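PDB 3DML: putative uncharacterized protein from Paracoccus denitrificans, which probably acts as a periplasmic thiol-disulfide oxidoreductase of the thioredoxin fold, serving chemotrophic sulfur oxidation. Local coordinates for residues Pro103-Ala106 and Arg107-Gln111. Residues are numbered along the deposited sequence; the frame is centred on the assembly and turned at random. Where two conformers were deposited one is given.
Sequences PMLA and RLIGQ
Leu105 turns its CG anti to the backbone N (chi1 173°), while Ile109, one turn on, holds CG1 anti to its carbonyl carbon (chi1 -65°) and runs out to CD1. The two branches cross obliquely, Ile109 CD1 lying 3.8 Å from Leu105 CG and touching both leucine methyls more loosely. Under this i/i+4 apolar pair runs a straight backbone bond, Ile109 N to Leu105 O at 2.9 Å; Ile109 CG1 packs over the same oxygen at 3.5 Å. Both side chains also touch Glu49 of helix 48-52, and Leu22 and Leu20 of strand 20-26 meet Leu105 and Ile109 respectively, so this face packs helix 98-112 against both helix 48-52 and strand 20-26 of the thioredoxin fold. An alanine in place of Leu105 would probably open a gap beside Ile109 CD1 and weaken the packing against Leu22. The i/i+4 ladder continues through Arg107 N to Pro103 O and Gly110 N to Ala106 O, both 3.0 Å. Leu108 N reaches Met104 O only weakly, at 3.3 Å. That carbonyl gains a second partner: a water donates to Met104 O at 2.8 Å and accepts from Arg107 NE, linking the arginine to the preceding turn. Leu108 CG lies 3.6 Å from Met104 O, and Leu108, like the selenomethionine Met104, touches Leu92 of strand 87-93. This part of the helix is thus amphipathic: carbon contacts serve its buried side, whereas the water bridge from Met104 O to the exposed Arg107 lies where that side gives way to solvent.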
ATOM      1  N   PRO A 103      12.527  -1.859  -0.568  1.00 13.27           N
ATOM      2  CA  PRO A 103      13.240  -1.209   0.541  1.00 14.20           C
ATOM      3  C   PRO A 103      12.459  -0.012   1.113  1.00 15.21           C
ATOM      4  O   PRO A 103      12.612   0.320   2.296  1.00 15.48           O
ATOM      5  CB  PRO A 103      14.575  -0.739  -0.099  1.00 14.18           C
ATOM      6  CG  PRO A 103      14.320  -0.659  -1.535  1.00 13.67           C
ATOM      7  CD  PRO A 103      13.174  -1.615  -1.868  1.00 13.38           C
HETATM    8  N   MSE A 104      11.631   0.630   0.299  1.00 15.40           N
HETATM    9  CA  MSE A 104      10.841   1.748   0.812  0.70 16.13           C
HETATM   10  C   MSE A 104       9.730   1.249   1.716  1.00 15.99           C
HETATM   11  O   MSE A 104       9.432   1.862   2.738  1.00 15.97           O
HETATM   12  CB  MSE A 104      10.319   2.593  -0.335  0.70 17.02           C
HETATM   13  CG  MSE A 104      11.464   3.026  -1.240  0.70 20.27           C
HETATM   14 SE   MSE A 104      10.962   4.350  -2.522  0.70 28.27          SE
HETATM   15  CE  MSE A 104       9.453   3.497  -3.450  0.70 26.31           C
ATOM     16  N   LEU A 105       9.139   0.107   1.371  1.00 14.97           N
ATOM     17  CA  LEU A 105       8.151  -0.492   2.254  1.00 14.64           C
ATOM     18  C   LEU A 105       8.828  -0.946   3.552  1.00 15.14           C
ATOM     19  O   LEU A 105       8.305  -0.742   4.658  1.00 14.59           O
ATOM     20  CB  LEU A 105       7.475  -1.681   1.567  1.00 13.90           C
ATOM     21  CG  LEU A 105       6.536  -2.494   2.484  1.00 15.18           C
ATOM     22  CD1 LEU A 105       5.346  -1.652   2.977  1.00 15.88           C
ATOM     23  CD2 LEU A 105       6.061  -3.743   1.786  1.00 14.18           C
ATOM     24  N   ALA A 106      10.003  -1.550   3.418  1.00 15.45           N
ATOM     25  CA  ALA A 106      10.755  -1.983   4.587  1.00 16.58           C
ATOM     26  C   ALA A 106      11.017  -0.821   5.559  1.00 16.54           C
ATOM     27  O   ALA A 106      10.879  -0.998   6.758  1.00 16.57           O
ATOM     28  CB  ALA A 106      12.069  -2.711   4.178  1.00 16.08           C
ATOM     29  N   ARG A 107      11.360   0.363   5.054  1.00 17.49           N
ATOM     30  CA  ARG A 107      11.513   1.528   5.944  1.00 18.41           C
ATOM     31  C   ARG A 107      10.228   1.805   6.718  1.00 18.34           C
ATOM     32  O   ARG A 107      10.262   2.111   7.926  1.00 18.11           O
ATOM     33  CB  ARG A 107      11.934   2.796   5.200  1.00 19.18           C
ATOM     34  CG  ARG A 107      12.243   3.943   6.183  1.00 22.65           C
ATOM     35  CD  ARG A 107      12.483   5.294   5.488  1.00 26.90           C
ATOM     36  NE  ARG A 107      11.285   5.799   4.804  1.00 34.92           N
ATOM     37  CZ  ARG A 107      10.392   6.638   5.334  1.00 34.79           C
ATOM     38  NH1 ARG A 107      10.540   7.096   6.575  1.00 35.02           N
ATOM     39  NH2 ARG A 107       9.339   7.020   4.613  1.00 35.79           N
ATOM     40  N   LEU A 108       9.091   1.714   6.028  1.00 17.34           N
ATOM     41  CA  LEU A 108       7.803   1.983   6.681  1.00 16.71           C
ATOM     42  C   LEU A 108       7.489   0.939   7.750  1.00 17.33           C
ATOM     43  O   LEU A 108       7.064   1.282   8.865  1.00 16.62           O
ATOM     44  CB  LEU A 108       6.677   2.017   5.645  1.00 16.52           C
ATOM     45  CG  LEU A 108       6.671   3.147   4.627  1.00 15.33           C
ATOM     46  CD1 LEU A 108       5.377   3.068   3.834  1.00 16.62           C
ATOM     47  CD2 LEU A 108       6.812   4.494   5.313  1.00 15.64           C
ATOM     48  N   ILE A 109       7.706  -0.330   7.422  1.00 17.04           N
ATOM     49  CA  ILE A 109       7.468  -1.391   8.395  1.00 19.17           C
ATOM     50  C   ILE A 109       8.338  -1.205   9.646  1.00 20.50           C
ATOM     51  O   ILE A 109       7.840  -1.352  10.773  1.00 20.18           O
ATOM     52  CB  ILE A 109       7.638  -2.818   7.778  1.00 19.13           C
ATOM     53  CG1 ILE A 109       6.556  -3.049   6.708  1.00 19.03           C
ATOM     54  CG2 ILE A 109       7.573  -3.901   8.883  1.00 18.57           C
ATOM     55  CD1 ILE A 109       6.750  -4.284   5.861  1.00 18.90           C
ATOM     56  N   GLY A 110       9.601  -0.837   9.430  1.00 22.20           N
ATOM     57  CA  GLY A 110      10.574  -0.623  10.509  1.00 24.94           C
ATOM     58  C   GLY A 110      10.154   0.511  11.411  1.00 27.18           C
ATOM     59  O   GLY A 110      10.279   0.439  12.635  1.00 27.40           O
ATOM     60  N   GLN A 111       9.630   1.560  10.800  1.00 28.97           N
ATOM     61  CA  GLN A 111       9.210   2.736  11.523  1.00 31.41           C
ATOM     62  C   GLN A 111       7.902   2.504  12.301  1.00 32.70           C
ATOM     63  O   GLN A 111       7.661   3.150  13.313  1.00 32.81           O
ATOM     64  CB  GLN A 111       9.201   3.912  10.545  1.00 31.80           C
ATOM     65  CG  GLN A 111       8.046   4.870  10.547  1.00 34.84           C
ATOM     66  CD  GLN A 111       7.896   5.525   9.180  1.00 36.93           C
ATOM     67  OE1 GLN A 111       6.843   6.057   8.839  1.00 35.32           O
ATOM     68  NE2 GLN A 111       8.965   5.468   8.379  1.00 40.72           N
TER
HETATM   69  O   HOH W   1       9.722   4.655   2.765  1.00 31.45           O